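Local coordinates for arabinogalactan endo-1,4-beta-galactosidase (Ignisphaera aggregans, PDB 7OSK), which probably hydrolyses internal beta-1,4-galactosidic linkages of galactans, its glycoside hydrolase family 53 catalytic domain being the part described here, at residues G235-I249 with D272-K286. Residues are numbered along the deposited sequence; the frame is centred on the assembly and turned at random. Where two conformers were deposited one is given.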
ATOM      1  N   GLY A 235      -4.452  10.682  -4.425  1.00 19.98           N
ATOM      2  CA  GLY A 235      -5.121  11.956  -4.242  1.00 20.08           C
ATOM      3  C   GLY A 235      -6.585  11.776  -3.902  1.00 22.65           C
ATOM      4  O   GLY A 235      -7.085  10.650  -3.846  1.00 21.99           O
ATOM      5  N   VAL A 236      -7.269  12.892  -3.665  1.00 23.27           N
ATOM      6  CA  VAL A 236      -8.696  12.872  -3.374  1.00 22.34           C
ATOM      7  C   VAL A 236      -9.445  13.875  -4.254  1.00 24.45           C
ATOM      8  O   VAL A 236     -10.531  14.337  -3.905  1.00 24.93           O
ATOM      9  CB  VAL A 236      -8.974  13.165  -1.877  1.00 21.88           C
ATOM     10  CG1 VAL A 236      -8.693  11.931  -1.029  1.00 23.02           C
ATOM     11  CG2 VAL A 236      -8.144  14.347  -1.399  1.00 23.93           C
ATOM     12  N   LYS A 237      -8.858  14.204  -5.402  1.00 24.04           N
ATOM     13  CA  LYS A 237      -9.530  15.044  -6.386  1.00 24.56           C
ATOM     14  C   LYS A 237     -10.715  14.274  -6.967  1.00 25.56           C
ATOM     15  O   LYS A 237     -10.555  13.463  -7.880  1.00 29.21           O
ATOM     16  CB  LYS A 237      -8.562  15.473  -7.497  1.00 26.91           C
ATOM     17  CG  LYS A 237      -8.395  16.979  -7.648  1.00 29.31           C
ATOM     18  CD  LYS A 237      -8.359  17.380  -9.119  1.00 33.85           C
ATOM     19  CE  LYS A 237      -8.036  18.856  -9.298  1.00 35.97           C
ATOM     20  NZ  LYS A 237      -9.140  19.603  -9.974  1.00 34.20           N
ATOM     21  N   ALA A 238     -11.903  14.530  -6.428  1.00 24.00           N
ATOM     22  CA  ALA A 238     -13.092  13.755  -6.778  1.00 24.10           C
ATOM     23  C   ALA A 238     -13.438  13.857  -8.262  1.00 25.56           C
ATOM     24  O   ALA A 238     -13.802  12.861  -8.887  1.00 27.70           O
ATOM     25  CB  ALA A 238     -14.275  14.204  -5.932  1.00 22.40           C
ATOM     26  N   ASP A 239     -13.321  15.055  -8.828  1.00 25.93           N
ATOM     27  CA  ASP A 239     -13.676  15.267 -10.227  1.00 26.77           C
ATOM     28  C   ASP A 239     -12.769  14.469 -11.162  1.00 26.18           C
ATOM     29  O   ASP A 239     -13.163  14.139 -12.281  1.00 25.47           O
ATOM     30  CB  ASP A 239     -13.617  16.757 -10.581  1.00 28.04           C
ATOM     31  CG  ASP A 239     -12.281  17.386 -10.242  1.00 30.18           C
ATOM     32  OD1 ASP A 239     -11.659  16.967  -9.243  1.00 29.51           O
ATOM     33  OD2 ASP A 239     -11.853  18.304 -10.973  1.00 35.57           O
ATOM     34  N   PHE A 240     -11.560  14.156 -10.705  1.00 25.75           N
ATOM     35  CA  PHE A 240     -10.641  13.343 -11.496  1.00 25.48           C
ATOM     36  C   PHE A 240     -11.015  11.868 -11.420  1.00 24.01           C
ATOM     37  O   PHE A 240     -10.971  11.161 -12.427  1.00 21.65           O
ATOM     38  CB  PHE A 240      -9.196  13.535 -11.030  1.00 26.38           C
ATOM     39  CG  PHE A 240      -8.241  12.530 -11.611  1.00 22.63           C
ATOM     40  CD1 PHE A 240      -7.705  12.714 -12.876  1.00 22.73           C
ATOM     41  CD2 PHE A 240      -7.885  11.399 -10.895  1.00 22.39           C
ATOM     42  CE1 PHE A 240      -6.829  11.788 -13.415  1.00 22.24           C
ATOM     43  CE2 PHE A 240      -7.013  10.470 -11.426  1.00 23.77           C
ATOM     44  CZ  PHE A 240      -6.483  10.663 -12.688  1.00 23.10           C
ATOM     45  N   TYR A 241     -11.373  11.409 -10.222  1.00 22.84           N
ATOM     46  CA  TYR A 241     -11.802  10.028 -10.028  1.00 23.26           C
ATOM     47  C   TYR A 241     -12.990   9.713 -10.929  1.00 24.27           C
ATOM     48  O   TYR A 241     -13.041   8.655 -11.561  1.00 23.40           O
ATOM     49  CB  TYR A 241     -12.170   9.774  -8.565  1.00 21.99           C
ATOM     50  CG  TYR A 241     -10.997   9.436  -7.669  1.00 24.17           C
ATOM     51  CD1 TYR A 241     -10.025  10.385  -7.371  1.00 23.75           C
ATOM     52  CD2 TYR A 241     -10.871   8.172  -7.106  1.00 22.04           C
ATOM     53  CE1 TYR A 241      -8.955  10.083  -6.547  1.00 21.47           C
ATOM     54  CE2 TYR A 241      -9.805   7.859  -6.278  1.00 22.31           C
ATOM     55  CZ  TYR A 241      -8.850   8.818  -6.003  1.00 21.84           C
ATOM     56  OH  TYR A 241      -7.786   8.516  -5.181  1.00 18.42           O
ATOM     57  N   ILE A 242     -13.940  10.640 -10.986  1.00 22.92           N
ATOM     58  CA  ILE A 242     -15.105  10.491 -11.847  1.00 24.30           C
ATOM     59  C   ILE A 242     -14.683  10.280 -13.296  1.00 22.21           C
ATOM     60  O   ILE A 242     -15.082   9.305 -13.928  1.00 21.48           O
ATOM     61  CB  ILE A 242     -16.032  11.722 -11.763  1.00 24.08           C
ATOM     62  CG1 ILE A 242     -16.649  11.816 -10.366  1.00 23.39           C
ATOM     63  CG2 ILE A 242     -17.131  11.641 -12.825  1.00 22.41           C
ATOM     64  CD1 ILE A 242     -17.445  13.086 -10.122  1.00 25.79           C
ATOM     65  N   ASN A 243     -13.878  11.201 -13.814  1.00 22.22           N
ATOM     66  CA  ASN A 243     -13.450  11.154 -15.206  1.00 25.06           C
ATOM     67  C   ASN A 243     -12.651   9.897 -15.523  1.00 22.49           C
ATOM     68  O   ASN A 243     -12.800   9.309 -16.593  1.00 21.34           O
ATOM     69  CB  ASN A 243     -12.613  12.391 -15.546  1.00 27.36           C
ATOM     70  CG  ASN A 243     -13.401  13.684 -15.429  1.00 25.87           C
ATOM     71  OD1 ASN A 243     -14.604  13.721 -15.689  1.00 25.27           O
ATOM     72  ND2 ASN A 243     -12.720  14.757 -15.039  1.00 24.95           N
ATOM     73  N   PHE A 244     -11.807   9.489 -14.582  1.00 22.51           N
ATOM     74  CA  PHE A 244     -10.914   8.357 -14.793  1.00 22.09           C
ATOM     75  C   PHE A 244     -11.647   7.020 -14.697  1.00 21.46           C
ATOM     76  O   PHE A 244     -11.455   6.139 -15.535  1.00 21.61           O
ATOM     77  CB  PHE A 244      -9.769   8.391 -13.780  1.00 22.10           C
ATOM     78  CG  PHE A 244      -8.710   7.356 -14.029  1.00 21.22           C
ATOM     79  CD1 PHE A 244      -8.810   6.092 -13.471  1.00 21.24           C
ATOM     80  CD2 PHE A 244      -7.614   7.648 -14.824  1.00 20.59           C
ATOM     81  CE1 PHE A 244      -7.836   5.138 -13.701  1.00 22.27           C
ATOM     82  CE2 PHE A 244      -6.636   6.700 -15.058  1.00 20.35           C
ATOM     83  CZ  PHE A 244      -6.747   5.442 -14.496  1.00 22.26           C
ATOM     84  N   ILE A 245     -12.482   6.870 -13.674  1.00 20.92           N
ATOM     85  CA  ILE A 245     -13.164   5.603 -13.431  1.00 23.57           C
ATOM     86  C   ILE A 245     -14.293   5.371 -14.437  1.00 20.76           C
ATOM     87  O   ILE A 245     -14.468   4.256 -14.925  1.00 18.33           O
ATOM     88  CB  ILE A 245     -13.718   5.540 -11.993  1.00 23.15           C
ATOM     89  CG1 ILE A 245     -12.557   5.586 -10.995  1.00 22.72           C
ATOM     90  CG2 ILE A 245     -14.549   4.269 -11.784  1.00 22.05           C
ATOM     91  CD1 ILE A 245     -12.977   5.654  -9.540  1.00 23.28           C
ATOM     92  N   ASP A 246     -15.060   6.417 -14.732  1.00 21.23           N
ATOM     93  CA  ASP A 246     -16.091   6.342 -15.765  1.00 21.71           C
ATOM     94  C   ASP A 246     -15.512   5.796 -17.063  1.00 21.80           C
ATOM     95  O   ASP A 246     -16.059   4.863 -17.656  1.00 20.00           O
ATOM     96  CB  ASP A 246     -16.711   7.719 -16.024  1.00 23.01           C
ATOM     97  CG  ASP A 246     -17.713   8.126 -14.960  1.00 24.09           C
ATOM     98  OD1 ASP A 246     -17.701   7.526 -13.866  1.00 24.93           O
ATOM     99  OD2 ASP A 246     -18.509   9.052 -15.222  1.00 22.86           O
ATOM    100  N   ARG A 247     -14.403   6.381 -17.506  0.50 21.25           N
ATOM    101  CA  ARG A 247     -13.773   5.967 -18.751  0.50 19.85           C
ATOM    102  C   ARG A 247     -13.220   4.550 -18.630  0.50 20.79           C
ATOM    103  O   ARG A 247     -13.135   3.821 -19.617  0.50 22.27           O
ATOM    104  CB  ARG A 247     -12.658   6.939 -19.138  0.50 20.24           C
ATOM    105  CG  ARG A 247     -12.236   6.845 -20.598  0.50 20.32           C
ATOM    106  CD  ARG A 247     -11.133   7.840 -20.926  0.50 20.14           C
ATOM    107  NE  ARG A 247     -10.808   7.850 -22.349  0.50 19.36           N
ATOM    108  CZ  ARG A 247      -9.798   8.529 -22.883  0.50 18.96           C
ATOM    109  NH1 ARG A 247      -8.998   9.257 -22.115  0.50 19.39           N
ATOM    110  NH2 ARG A 247      -9.583   8.478 -24.189  0.50 19.33           N
ATOM    111  N   LEU A 248     -12.851   4.162 -17.413  1.00 19.91           N
ATOM    112  CA  LEU A 248     -12.313   2.830 -17.168  1.00 20.99           C
ATOM    113  C   LEU A 248     -13.419   1.776 -17.218  1.00 18.99           C
ATOM    114  O   LEU A 248     -13.287   0.754 -17.890  1.00 17.94           O
ATOM    115  CB  LEU A 248     -11.599   2.785 -15.813  1.00 21.81           C
ATOM    116  CG  LEU A 248     -10.484   1.749 -15.654  1.00 20.69           C
ATOM    117  CD1 LEU A 248      -9.309   2.076 -16.565  1.00 20.75           C
ATOM    118  CD2 LEU A 248     -10.031   1.676 -14.204  1.00 20.03           C
ATOM    119  N   ILE A 249     -14.505   2.036 -16.499  1.00 19.90           N
ATOM    120  CA  ILE A 249     -15.656   1.141 -16.489  1.00 19.36           C
ATOM    121  C   ILE A 249     -16.232   0.989 -17.896  1.00 19.78           C
ATOM    122  O   ILE A 249     -16.549  -0.118 -18.328  1.00 21.84           O
ATOM    123  CB  ILE A 249     -16.750   1.653 -15.519  1.00 20.09           C
ATOM    124  CG1 ILE A 249     -16.255   1.521 -14.072  1.00 21.26           C
ATOM    125  CG2 ILE A 249     -18.069   0.893 -15.719  1.00 18.49           C
ATOM    126  CD1 ILE A 249     -17.236   1.999 -13.015  1.00 21.62           C
ATOM    127  N   ASP A 272     -11.973  16.756   2.656  1.00 27.62           N
ATOM    128  CA  ASP A 272     -11.697  16.475   1.251  1.00 27.07           C
ATOM    129  C   ASP A 272     -11.760  14.971   0.996  1.00 27.08           C
ATOM    130  O   ASP A 272     -12.144  14.530  -0.089  1.00 24.59           O
ATOM    131  CB  ASP A 272     -10.327  17.024   0.846  1.00 24.90           C
ATOM    132  CG  ASP A 272     -10.243  18.534   0.962  1.00 26.10           C
ATOM    133  OD1 ASP A 272     -11.270  19.209   0.737  1.00 32.56           O
ATOM    134  OD2 ASP A 272      -9.150  19.048   1.277  1.00 22.54           O
ATOM    135  N   PHE A 273     -11.383  14.189   2.004  1.00 25.72           N
ATOM    136  CA  PHE A 273     -11.460  12.738   1.910  1.00 25.28           C
ATOM    137  C   PHE A 273     -12.913  12.276   1.990  1.00 25.62           C
ATOM    138  O   PHE A 273     -13.318  11.361   1.278  1.00 24.98           O
ATOM    139  CB  PHE A 273     -10.630  12.080   3.014  1.00 25.06           C
ATOM    140  CG  PHE A 273     -10.694  10.577   3.008  1.00 25.83           C
ATOM    141  CD1 PHE A 273      -9.983   9.842   2.073  1.00 24.58           C
ATOM    142  CD2 PHE A 273     -11.465   9.897   3.939  1.00 25.42           C
ATOM    143  CE1 PHE A 273     -10.041   8.461   2.065  1.00 24.12           C
ATOM    144  CE2 PHE A 273     -11.526   8.516   3.935  1.00 25.01           C
ATOM    145  CZ  PHE A 273     -10.813   7.798   2.997  1.00 25.09           C
ATOM    146  N   ARG A 274     -13.691  12.920   2.853  1.00 29.18           N
ATOM    147  CA  ARG A 274     -15.106  12.596   3.007  1.00 26.55           C
ATOM    148  C   ARG A 274     -15.877  12.811   1.711  1.00 27.58           C
ATOM    149  O   ARG A 274     -16.738  12.011   1.350  1.00 30.37           O
ATOM    150  CB  ARG A 274     -15.734  13.441   4.115  1.00 28.54           C
ATOM    151  CG  ARG A 274     -15.795  12.756   5.466  1.00 28.65           C
ATOM    152  CD  ARG A 274     -16.567  13.589   6.475  1.00 27.60           C
ATOM    153  NE  ARG A 274     -17.050  12.782   7.591  1.00 27.71           N
ATOM    154  CZ  ARG A 274     -16.344  12.498   8.682  1.00 27.26           C
ATOM    155  NH1 ARG A 274     -15.105  12.953   8.823  1.00 30.15           N
ATOM    156  NH2 ARG A 274     -16.881  11.753   9.636  1.00 25.91           N
ATOM    157  N   ASN A 275     -15.566  13.900   1.018  1.00 27.10           N
ATOM    158  CA  ASN A 275     -16.258  14.240  -0.217  1.00 28.01           C
ATOM    159  C   ASN A 275     -15.991  13.214  -1.309  1.00 27.14           C
ATOM    160  O   ASN A 275     -16.872  12.917  -2.116  1.00 27.75           O
ATOM    161  CB  ASN A 275     -15.842  15.632  -0.698  1.00 30.51           C
ATOM    162  CG  ASN A 275     -16.164  16.717   0.310  1.00 32.57           C
ATOM    163  OD1 ASN A 275     -17.189  16.664   0.994  1.00 32.89           O
ATOM    164  ND2 ASN A 275     -15.288  17.708   0.408  1.00 35.05           N
ATOM    165  N   LEU A 276     -14.777  12.676  -1.334  1.00 26.19           N
ATOM    166  CA  LEU A 276     -14.422  11.663  -2.319  1.00 24.26           C
ATOM    167  C   LEU A 276     -15.203  10.378  -2.080  1.00 25.26           C
ATOM    168  O   LEU A 276     -15.748   9.792  -3.014  1.00 24.59           O
ATOM    169  CB  LEU A 276     -12.922  11.364  -2.285  1.00 25.09           C
ATOM    170  CG  LEU A 276     -12.471  10.279  -3.270  1.00 24.27           C
ATOM    171  CD1 LEU A 276     -12.677  10.738  -4.710  1.00 23.36           C
ATOM    172  CD2 LEU A 276     -11.031   9.887  -3.029  1.00 20.79           C
ATOM    173  N   VAL A 277     -15.243   9.939  -0.827  1.00 26.40           N
ATOM    174  CA  VAL A 277     -15.874   8.672  -0.484  1.00 25.07           C
ATOM    175  C   VAL A 277     -17.349   8.671  -0.877  1.00 26.20           C
ATOM    176  O   VAL A 277     -17.801   7.774  -1.587  1.00 26.88           O
ATOM    177  CB  VAL A 277     -15.737   8.364   1.025  1.00 26.75           C
ATOM    178  CG1 VAL A 277     -16.521   7.106   1.397  1.00 30.61           C
ATOM    179  CG2 VAL A 277     -14.272   8.197   1.405  1.00 25.80           C
ATOM    180  N   ARG A 278     -18.093   9.676  -0.423  1.00 26.45           N
ATOM    181  CA  ARG A 278     -19.526   9.736  -0.691  1.00 27.70           C
ATOM    182  C   ARG A 278     -19.815   9.866  -2.188  1.00 25.65           C
ATOM    183  O   ARG A 278     -20.882   9.476  -2.658  1.00 28.59           O
ATOM    184  CB  ARG A 278     -20.172  10.898   0.070  1.00 30.75           C
ATOM    185  CG  ARG A 278     -19.850  12.277  -0.481  1.00 30.61           C
ATOM    186  CD  ARG A 278     -20.585  13.361   0.287  1.00 32.81           C
ATOM    187  NE  ARG A 278     -19.955  13.658   1.574  1.00 35.05           N
ATOM    188  CZ  ARG A 278     -20.298  13.109   2.737  1.00 38.86           C
ATOM    189  NH1 ARG A 278     -21.277  12.213   2.809  1.00 35.62           N
ATOM    190  NH2 ARG A 278     -19.654  13.465   3.841  1.00 36.66           N
ATOM    191  N   THR A 279     -18.862  10.420  -2.929  1.00 23.97           N
ATOM    192  CA  THR A 279     -19.010  10.574  -4.371  1.00 25.78           C
ATOM    193  C   THR A 279     -18.833   9.232  -5.076  1.00 26.21           C
ATOM    194  O   THR A 279     -19.417   8.993  -6.132  1.00 27.24           O
ATOM    195  CB  THR A 279     -17.992  11.588  -4.941  1.00 27.24           C
ATOM    196  OG1 THR A 279     -18.073  12.816  -4.206  1.00 24.83           O
ATOM    197  CG2 THR A 279     -18.261  11.864  -6.417  1.00 23.98           C
ATOM    198  N   LEU A 280     -18.025   8.358  -4.484  1.00 26.57           N
ATOM    199  CA  LEU A 280     -17.771   7.036  -5.051  1.00 27.42           C
ATOM    200  C   LEU A 280     -18.890   6.045  -4.734  1.00 27.04           C
ATOM    201  O   LEU A 280     -19.212   5.185  -5.555  1.00 28.11           O
ATOM    202  CB  LEU A 280     -16.436   6.484  -4.542  1.00 25.45           C
ATOM    203  CG  LEU A 280     -15.229   6.686  -5.465  1.00 23.86           C
ATOM    204  CD1 LEU A 280     -15.049   8.150  -5.830  1.00 26.11           C
ATOM    205  CD2 LEU A 280     -13.961   6.144  -4.822  1.00 23.57           C
ATOM    206  N   VAL A 281     -19.479   6.158  -3.547  1.00 26.33           N
ATOM    207  CA  VAL A 281     -20.518   5.222  -3.132  1.00 27.88           C
ATOM    208  C   VAL A 281     -21.834   5.489  -3.860  1.00 28.32           C
ATOM    209  O   VAL A 281     -22.667   4.593  -3.989  1.00 30.99           O
ATOM    210  CB  VAL A 281     -20.771   5.278  -1.605  1.00 28.01           C
ATOM    211  CG1 VAL A 281     -19.499   4.948  -0.841  1.00 29.32           C
ATOM    212  CG2 VAL A 281     -21.312   6.636  -1.195  1.00 28.30           C
ATOM    213  N   GLN A 282     -22.019   6.720  -4.330  1.00 28.93           N
ATOM    214  CA  GLN A 282     -23.241   7.083  -5.036  1.00 31.50           C
ATOM    215  C   GLN A 282     -23.109   6.852  -6.537  1.00 30.22           C
ATOM    216  O   GLN A 282     -24.081   6.493  -7.196  1.00 31.18           O
ATOM    217  CB  GLN A 282     -23.614   8.545  -4.776  1.00 33.10           C
ATOM    218  CG  GLN A 282     -24.948   8.943  -5.409  1.00 35.23           C
ATOM    219  CD  GLN A 282     -25.283  10.407  -5.224  1.00 40.67           C
ATOM    220  OE1 GLN A 282     -25.715  10.827  -4.150  1.00 53.06           O
ATOM    221  NE2 GLN A 282     -25.094  11.192  -6.277  1.00 39.02           N
ATOM    222  N   ARG A 283     -21.911   7.057  -7.074  1.00 28.52           N
ATOM    223  CA  ARG A 283     -21.703   6.969  -8.518  1.00 28.51           C
ATOM    224  C   ARG A 283     -21.314   5.564  -8.965  1.00 27.96           C
ATOM    225  O   ARG A 283     -21.529   5.197 -10.120  1.00 26.39           O
ATOM    226  CB  ARG A 283     -20.630   7.962  -8.963  1.00 23.80           C
ATOM    227  CG  ARG A 283     -20.593   8.176 -10.464  1.00 24.54           C
ATOM    228  CD  ARG A 283     -19.568   9.222 -10.854  1.00 25.50           C
ATOM    229  NE  ARG A 283     -19.682   9.600 -12.261  1.00 23.41           N
ATOM    230  CZ  ARG A 283     -20.429  10.602 -12.719  1.00 22.64           C
ATOM    231  NH1 ARG A 283     -21.151  11.345 -11.889  1.00 22.41           N
ATOM    232  NH2 ARG A 283     -20.457  10.862 -14.019  1.00 22.95           N
ATOM    233  N   TYR A 284     -20.744   4.787  -8.046  1.00 26.28           N
ATOM    234  CA  TYR A 284     -20.243   3.452  -8.366  1.00 28.41           C
ATOM    235  C   TYR A 284     -20.713   2.399  -7.365  1.00 30.79           C
ATOM    236  O   TYR A 284     -20.817   2.670  -6.167  1.00 31.57           O
ATOM    237  CB  TYR A 284     -18.713   3.460  -8.410  1.00 26.77           C
ATOM    238  CG  TYR A 284     -18.131   4.539  -9.289  1.00 24.51           C
ATOM    239  CD1 TYR A 284     -18.322   4.518 -10.663  1.00 24.32           C
ATOM    240  CD2 TYR A 284     -17.379   5.574  -8.746  1.00 25.11           C
ATOM    241  CE1 TYR A 284     -17.789   5.501 -11.471  1.00 24.58           C
ATOM    242  CE2 TYR A 284     -16.841   6.561  -9.548  1.00 24.13           C
ATOM    243  CZ  TYR A 284     -17.050   6.518 -10.910  1.00 23.44           C
ATOM    244  OH  TYR A 284     -16.522   7.492 -11.718  1.00 24.22           O
ATOM    245  N   ASP A 285     -20.996   1.200  -7.872  1.00 29.90           N
ATOM    246  CA  ASP A 285     -21.306   0.050  -7.029  1.00 31.98           C
ATOM    247  C   ASP A 285     -20.054  -0.814  -6.903  1.00 30.53           C
ATOM    248  O   ASP A 285     -20.010  -1.953  -7.371  1.00 32.03           O
ATOM    249  CB  ASP A 285     -22.477  -0.762  -7.603  1.00 31.96           C
ATOM    250  CG  ASP A 285     -23.826  -0.343  -7.029  1.00 35.36           C
ATOM    251  OD1 ASP A 285     -23.901  -0.005  -5.826  1.00 32.72           O
ATOM    252  OD2 ASP A 285     -24.817  -0.349  -7.791  1.00 37.46           O
ATOM    253  N   LYS A 286     -19.030  -0.243  -6.278  1.00 29.28           N
ATOM    254  CA  LYS A 286     -17.779  -0.947  -6.029  1.00 26.56           C
ATOM    255  C   LYS A 286     -17.246  -0.591  -4.650  1.00 25.90           C
ATOM    256  O   LYS A 286     -17.707   0.366  -4.026  1.00 26.30           O
ATOM    257  CB  LYS A 286     -16.746  -0.609  -7.102  1.00 23.30           C
ATOM    258  CG  LYS A 286     -17.110  -1.131  -8.477  1.00 22.89           C
ATOM    259  CD  LYS A 286     -16.064  -0.763  -9.509  1.00 19.66           C
ATOM    260  CE  LYS A 286     -16.441  -1.283 -10.886  1.00 21.61           C
ATOM    261  NZ  LYS A 286     -16.592  -2.762 -10.905  1.00 21.50           N
TER
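L276 is the bump at the N-terminal end, and the hollow it fills is made by V236, A238 and Y241. Its CG stands anti to the backbone N (chi1 179°), which brings the branch point across, and there the two methyls part: CD1 sits over one face of the Y241 ring, 3.8 Å from the ring centroid to L276 CD1, while CD2 reaches V236 CG1 at 3.7 Å. A238 is small enough to let the backbones close to 5.1 Å between its CA and that of L276, and a branched leucine fills the space beside it. The tyrosine ring is held from its far end as well, since Y241 OH donates to G235 O at 2.6 Å. V236 CG1 in turn meets the edge of the F273 ring.

These are neighbouring outer helices of an eight-stranded TIM barrel, the axes of 238-249 and 272-283 crossing at -29°, and strand 257-261 lies between them in the chain; Y241 and L276 both rest on I260 of that strand, I245 and L280 on I258.

Toward the helix C-termini the backbones part, and larger residues bridge the gap. Y284, the counterpart bump just past its helix, lays its ring against I245, whose CG2 lies 3.7 Å from the ring centroid; R283 CG backs the opposite face, and I249 CD1 approaches obliquely. The Y284 OH donates a hydrogen bond to D246 OD1. The extended R283 chain brings its guanidinium side-on into a salt bridge with the same carboxylate, the two planes 16° apart: R283 NH2 lies 2.9 Å from D246 OD2 and R283 NE 3.3 Å from D246 OD1, while I242 CG2 lies over one guanidinium face. With an alanine here in place of the aspartate D246, R283 would probably lose its countercharge across this contact and the Y284 hydroxyl its acceptor. I249 CD1 also touches K286 CE, whose amino group hydrogen-bonds to F255 O.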